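Local atomic coordinates of agarase (Microbulbifer thermotolerans, PDB entry 3WZ1), a protein that cleaves the beta-1,4-galactosidic linkages of agarose in endo fashion, releasing mainly neoagarotetraose, this chain being its glycoside hydrolase family 16 catalytic domain. Residues L110-F121 against R261-F271. Sequence-based numbering, arbitrary orientation.
Sequences LSNMVLASDFWF and RNTYYVDWVRF. With NA (sodium ion), chain B.
Tyr-264 holds CG anti to its backbone N (chi1 161°), and Phe-119 makes the same turn, which sends each ring across the gap between strand 116-121 and the chain 264-271. The Tyr-264 ring lies flat against Ser-117, whose CB sits 3.6 Å from CD1 and over the ring centre, a CH-pi contact. At the far edge of the ring its hydroxyl OH donates a weak hydrogen bond to Asp-118 O at 2.9 Å, so a buried tyrosine hydroxyl finds a backbone carbonyl on the facing strand. With a leucine in place of Tyr-264, Asp-118 O would probably lose this donor and Ser-117 the flat surface under its CB.

Further along, Phe-119 CE1 meets Val-269 CG1 at 3.6 Å. Phe-271 then closes the row: its CE2 comes to 3.7 Å from Phe-121 CZ, the two rings meeting edge to edge, and also touches the rim of Phe-119.

At the other end the loops meet through both backbone and side chains. Asn-112 N gives Arg-261 O a weak hydrogen bond of 3.1 Å, bent to 130°, while the amide ND2 of Asn-112 rests against Arg-261 CG and CD; Asn-112 OD1 accepts a hydrogen bond from the backbone N of Asp-139, and Arg-261 NE forms a salt bridge with Asp-258. A water lies within hydrogen-bonding distance of both Leu-110 O and Thr-263 O, beside Ser-111.

Asp-267, in a classic beta bulge with Trp-268 opposite Arg-107, binds a sodium ion through O and OD1, joined by Asp-4, Asp-28 and Gly-72. Asp-118 also touches Glu-134, the predicted proton donor, from the strand's other side. Strand 116-121, paired with 128-135 and 232-239, runs 26° from 264-266 and packs against the chain 264-271, which pairs with 102-109, as part of the buried core of the family 16 beta-jelly roll.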
loop_
_atom_site.group_PDB
_atom_site.type_symbol
_atom_site.label_atom_id
_atom_site.label_comp_id
_atom_site.label_asym_id
_atom_site.label_seq_id
_atom_site.Cartn_x
_atom_site.Cartn_y
_atom_site.Cartn_z
ATOM N N LEU A 110 1.131 0.660 -10.698
ATOM C CA LEU A 110 2.447 0.242 -10.198
ATOM C C LEU A 110 3.570 0.814 -11.051
ATOM O O LEU A 110 3.425 0.963 -12.267
ATOM C CB LEU A 110 2.611 -1.271 -10.242
ATOM C CG LEU A 110 1.476 -2.152 -9.725
ATOM C CD1 LEU A 110 1.877 -3.618 -9.786
ATOM C CD2 LEU A 110 1.035 -1.742 -8.324
ATOM N N SER A 111 4.709 1.084 -10.432
ATOM C CA SER A 111 5.889 1.377 -11.208
ATOM C C SER A 111 6.359 0.124 -11.951
ATOM O O SER A 111 6.159 -1.004 -11.495
ATOM C CB SER A 111 7.012 1.879 -10.310
ATOM O OG SER A 111 7.452 0.844 -9.438
ATOM N N ASN A 112 7.025 0.346 -13.094
ATOM C CA ASN A 112 7.560 -0.741 -13.884
ATOM C C ASN A 112 8.978 -1.018 -13.421
ATOM O O ASN A 112 9.954 -0.769 -14.121
ATOM C CB ASN A 112 7.494 -0.353 -15.354
ATOM C CG ASN A 112 7.919 -1.462 -16.284
ATOM O OD1 ASN A 112 8.291 -2.558 -15.882
ATOM N ND2 ASN A 112 7.851 -1.148 -17.588
ATOM N N MET A 113 9.049 -1.552 -12.207
ATOM C CA MET A 113 10.289 -1.753 -11.494
ATOM C C MET A 113 10.210 -3.006 -10.645
ATOM O O MET A 113 9.119 -3.506 -10.335
ATOM C CB MET A 113 10.552 -0.568 -10.562
ATOM C CG MET A 113 10.620 0.799 -11.204
ATOM S SD MET A 113 12.144 1.065 -12.151
ATOM C CE MET A 113 13.211 1.772 -10.885
ATOM N N VAL A 114 11.371 -3.506 -10.225
ATOM C CA VAL A 114 11.420 -4.636 -9.301
ATOM C C VAL A 114 11.111 -4.237 -7.859
ATOM O O VAL A 114 10.947 -5.080 -6.973
ATOM C CB VAL A 114 12.752 -5.395 -9.361
ATOM C CG1 VAL A 114 12.937 -5.994 -10.747
ATOM C CG2 VAL A 114 13.948 -4.513 -8.972
ATOM N N LEU A 115 11.093 -2.931 -7.619
ATOM C CA LEU A 115 10.670 -2.376 -6.339
ATOM C C LEU A 115 9.235 -2.728 -6.030
ATOM O O LEU A 115 8.410 -2.842 -6.933
ATOM C CB LEU A 115 10.777 -0.857 -6.397
ATOM C CG LEU A 115 12.164 -0.288 -6.678
ATOM C CD1 LEU A 115 12.069 1.167 -7.075
ATOM C CD2 LEU A 115 13.031 -0.457 -5.443
ATOM N N ALA A 116 8.924 -2.817 -4.740
ATOM C CA ALA A 116 7.529 -2.879 -4.306
ATOM C C ALA A 116 6.857 -1.522 -4.476
ATOM O O ALA A 116 7.418 -0.510 -4.051
ATOM C CB ALA A 116 7.459 -3.299 -2.841
ATOM N N SER A 117 5.676 -1.504 -5.108
ATOM C CA SER A 117 4.747 -0.373 -5.103
ATOM C C SER A 117 3.705 -0.704 -4.046
ATOM O O SER A 117 3.047 -1.757 -4.124
ATOM C CB SER A 117 4.079 -0.159 -6.472
ATOM O OG SER A 117 5.025 0.159 -7.487
ATOM N N ASP A 118 3.576 0.159 -3.033
ATOM C CA ASP A 118 2.821 -0.175 -1.815
ATOM C C ASP A 118 1.733 0.829 -1.439
ATOM O O ASP A 118 1.918 2.047 -1.548
ATOM C CB ASP A 118 3.750 -0.302 -0.604
ATOM C CG ASP A 118 4.875 -1.295 -0.812
ATOM O OD1 ASP A 118 4.603 -2.387 -1.363
ATOM O OD2 ASP A 118 6.037 -1.005 -0.372
ATOM N N PHE A 119 0.620 0.286 -0.944
ATOM C CA PHE A 119 -0.431 1.029 -0.232
ATOM C C PHE A 119 -0.756 0.139 0.938
ATOM O O PHE A 119 -1.264 -0.979 0.765
ATOM C CB PHE A 119 -1.649 1.270 -1.117
ATOM C CG PHE A 119 -2.853 1.830 -0.389
ATOM C CD1 PHE A 119 -2.782 3.011 0.340
ATOM C CD2 PHE A 119 -4.077 1.163 -0.480
ATOM C CE1 PHE A 119 -3.935 3.526 0.966
ATOM C CE2 PHE A 119 -5.209 1.667 0.149
ATOM C CZ PHE A 119 -5.141 2.846 0.849
ATOM N N TRP A 120 -0.376 0.586 2.134
ATOM C CA TRP A 120 -0.370 -0.322 3.272
ATOM C C TRP A 120 -0.556 0.437 4.585
ATOM O O TRP A 120 -0.629 1.660 4.601
ATOM C CB TRP A 120 0.909 -1.155 3.278
ATOM C CG TRP A 120 2.171 -0.387 3.461
ATOM C CD1 TRP A 120 2.702 0.549 2.622
ATOM C CD2 TRP A 120 3.108 -0.534 4.537
ATOM N NE1 TRP A 120 3.904 0.985 3.100
ATOM C CE2 TRP A 120 4.172 0.352 4.286
ATOM C CE3 TRP A 120 3.142 -1.322 5.676
ATOM C CZ2 TRP A 120 5.272 0.467 5.141
ATOM C CZ3 TRP A 120 4.221 -1.197 6.537
ATOM C CH2 TRP A 120 5.275 -0.311 6.261
ATOM N N PHE A 121 -0.653 -0.345 5.662
ATOM C CA PHE A 121 -1.073 0.129 6.969
ATOM C C PHE A 121 -0.223 -0.466 8.052
ATOM O O PHE A 121 0.083 -1.637 8.012
ATOM C CB PHE A 121 -2.563 -0.230 7.173
ATOM C CG PHE A 121 -3.426 0.485 6.197
ATOM C CD1 PHE A 121 -3.935 1.747 6.507
ATOM C CD2 PHE A 121 -3.575 -0.006 4.916
ATOM C CE1 PHE A 121 -4.626 2.484 5.549
ATOM C CE2 PHE A 121 -4.249 0.731 3.959
ATOM C CZ PHE A 121 -4.769 1.965 4.283
ATOM N N ARG A 261 9.517 4.409 -16.375
ATOM C CA ARG A 261 9.443 3.213 -15.543
ATOM C C ARG A 261 9.526 3.473 -14.057
ATOM O O ARG A 261 9.030 2.668 -13.274
ATOM C CB ARG A 261 10.554 2.245 -15.945
ATOM C CG ARG A 261 10.260 1.585 -17.278
ATOM C CD ARG A 261 11.226 0.456 -17.533
ATOM N NE ARG A 261 12.514 0.964 -17.969
ATOM C CZ ARG A 261 13.616 0.236 -18.045
ATOM N NH1 ARG A 261 13.581 -1.037 -17.679
ATOM N NH2 ARG A 261 14.759 0.802 -18.466
ATOM N N ASN A 262 10.123 4.594 -13.666
ATOM C CA ASN A 262 10.628 4.718 -12.302
ATOM C C ASN A 262 9.622 5.302 -11.321
ATOM O O ASN A 262 9.973 5.593 -10.179
ATOM C CB ASN A 262 11.937 5.539 -12.314
ATOM C CG ASN A 262 11.730 6.993 -12.703
ATOM O OD1 ASN A 262 10.613 7.464 -12.891
ATOM N ND2 ASN A 262 12.839 7.731 -12.809
ATOM N N THR A 263 8.365 5.435 -11.740
ATOM C CA THR A 263 7.384 6.132 -10.927
ATOM C C THR A 263 6.099 5.331 -10.767
ATOM O O THR A 263 5.575 4.760 -11.733
ATOM C CB THR A 263 7.084 7.534 -11.500
ATOM O OG1 THR A 263 8.319 8.257 -11.616
ATOM C CG2 THR A 263 6.160 8.312 -10.604
ATOM N N TYR A 264 5.609 5.344 -9.527
ATOM C CA TYR A 264 4.357 4.685 -9.087
ATOM C C TYR A 264 3.344 5.785 -8.886
ATOM O O TYR A 264 3.638 6.768 -8.215
ATOM C CB TYR A 264 4.663 3.953 -7.775
ATOM C CG TYR A 264 3.543 3.530 -6.841
ATOM C CD1 TYR A 264 2.362 2.943 -7.300
ATOM C CD2 TYR A 264 3.704 3.641 -5.473
ATOM C CE1 TYR A 264 1.391 2.527 -6.421
ATOM C CE2 TYR A 264 2.740 3.190 -4.581
ATOM C CZ TYR A 264 1.567 2.661 -5.060
ATOM O OH TYR A 264 0.592 2.220 -4.160
ATOM N N TYR A 265 2.166 5.664 -9.496
ATOM C CA TYR A 265 1.160 6.736 -9.470
ATOM C C TYR A 265 -0.088 6.305 -8.749
ATOM O O TYR A 265 -0.566 5.191 -8.959
ATOM C CB TYR A 265 0.744 7.168 -10.890
ATOM C CG TYR A 265 1.858 7.741 -11.706
ATOM C CD1 TYR A 265 2.213 9.073 -11.600
ATOM C CD2 TYR A 265 2.555 6.942 -12.600
ATOM C CE1 TYR A 265 3.238 9.602 -12.367
ATOM C CE2 TYR A 265 3.591 7.458 -13.349
ATOM C CZ TYR A 265 3.913 8.783 -13.236
ATOM O OH TYR A 265 4.971 9.287 -13.983
ATOM N N VAL A 266 -0.618 7.196 -7.922
ATOM C CA VAL A 266 -1.849 6.927 -7.180
ATOM C C VAL A 266 -2.874 7.984 -7.542
ATOM O O VAL A 266 -2.698 9.161 -7.256
ATOM C CB VAL A 266 -1.557 6.870 -5.666
ATOM C CG1 VAL A 266 -2.853 6.710 -4.865
ATOM C CG2 VAL A 266 -0.586 5.739 -5.376
ATOM N N ASP A 267 -3.954 7.555 -8.196
ATOM C CA ASP A 267 -5.065 8.444 -8.548
ATOM C C ASP A 267 -5.851 8.862 -7.311
ATOM O O ASP A 267 -6.269 10.021 -7.176
ATOM C CB ASP A 267 -5.999 7.758 -9.566
ATOM C CG ASP A 267 -6.966 8.716 -10.216
ATOM O OD1 ASP A 267 -6.686 9.926 -10.321
ATOM O OD2 ASP A 267 -8.045 8.240 -10.642
ATOM N N TRP A 268 -6.080 7.914 -6.403
ATOM C CA TRP A 268 -6.806 8.213 -5.163
ATOM C C TRP A 268 -6.520 7.195 -4.082
ATOM O O TRP A 268 -6.186 6.039 -4.362
ATOM C CB TRP A 268 -8.336 8.308 -5.382
ATOM C CG TRP A 268 -9.138 6.977 -5.530
ATOM C CD1 TRP A 268 -9.278 5.938 -4.614
ATOM C CD2 TRP A 268 -9.987 6.636 -6.618
ATOM N NE1 TRP A 268 -10.122 4.975 -5.104
ATOM C CE2 TRP A 268 -10.560 5.391 -6.343
ATOM C CE3 TRP A 268 -10.282 7.266 -7.836
ATOM C CZ2 TRP A 268 -11.421 4.773 -7.218
ATOM C CZ3 TRP A 268 -11.135 6.671 -8.680
ATOM C CH2 TRP A 268 -11.700 5.418 -8.384
ATOM N N VAL A 269 -6.668 7.656 -2.848
ATOM C CA VAL A 269 -6.879 6.769 -1.703
ATOM C C VAL A 269 -8.183 7.218 -1.050
ATOM O O VAL A 269 -8.430 8.408 -0.897
ATOM C CB VAL A 269 -5.701 6.754 -0.710
ATOM C CG1 VAL A 269 -4.439 6.196 -1.372
ATOM C CG2 VAL A 269 -5.420 8.134 -0.111
ATOM N N ARG A 270 -9.031 6.254 -0.697
ATOM C CA ARG A 270 -10.283 6.581 -0.058
ATOM C C ARG A 270 -10.584 5.551 1.011
ATOM O O ARG A 270 -10.168 4.373 0.931
ATOM C CB ARG A 270 -11.417 6.704 -1.079
ATOM C CG ARG A 270 -11.844 5.420 -1.763
ATOM C CD ARG A 270 -12.958 5.674 -2.791
ATOM N NE ARG A 270 -13.387 4.431 -3.417
ATOM C CZ ARG A 270 -14.572 4.211 -3.995
ATOM N NH1 ARG A 270 -15.527 5.137 -3.969
ATOM N NH2 ARG A 270 -14.789 3.038 -4.584
ATOM N N PHE A 271 -11.337 6.004 1.998
ATOM C CA PHE A 271 -11.590 5.232 3.187
ATOM C C PHE A 271 -13.030 5.453 3.576
ATOM O O PHE A 271 -13.492 6.598 3.551
ATOM C CB PHE A 271 -10.662 5.697 4.319
ATOM C CG PHE A 271 -9.223 5.824 3.913
ATOM C CD1 PHE A 271 -8.756 6.992 3.363
ATOM C CD2 PHE A 271 -8.345 4.765 4.070
ATOM C CE1 PHE A 271 -7.430 7.104 2.952
ATOM C CE2 PHE A 271 -7.023 4.878 3.672
ATOM C CZ PHE A 271 -6.576 6.038 3.123
HETATM NA NA NA B . -6.792 11.686 -8.688
HETATM O O HOH W 1 3.381 3.870 -13.103
#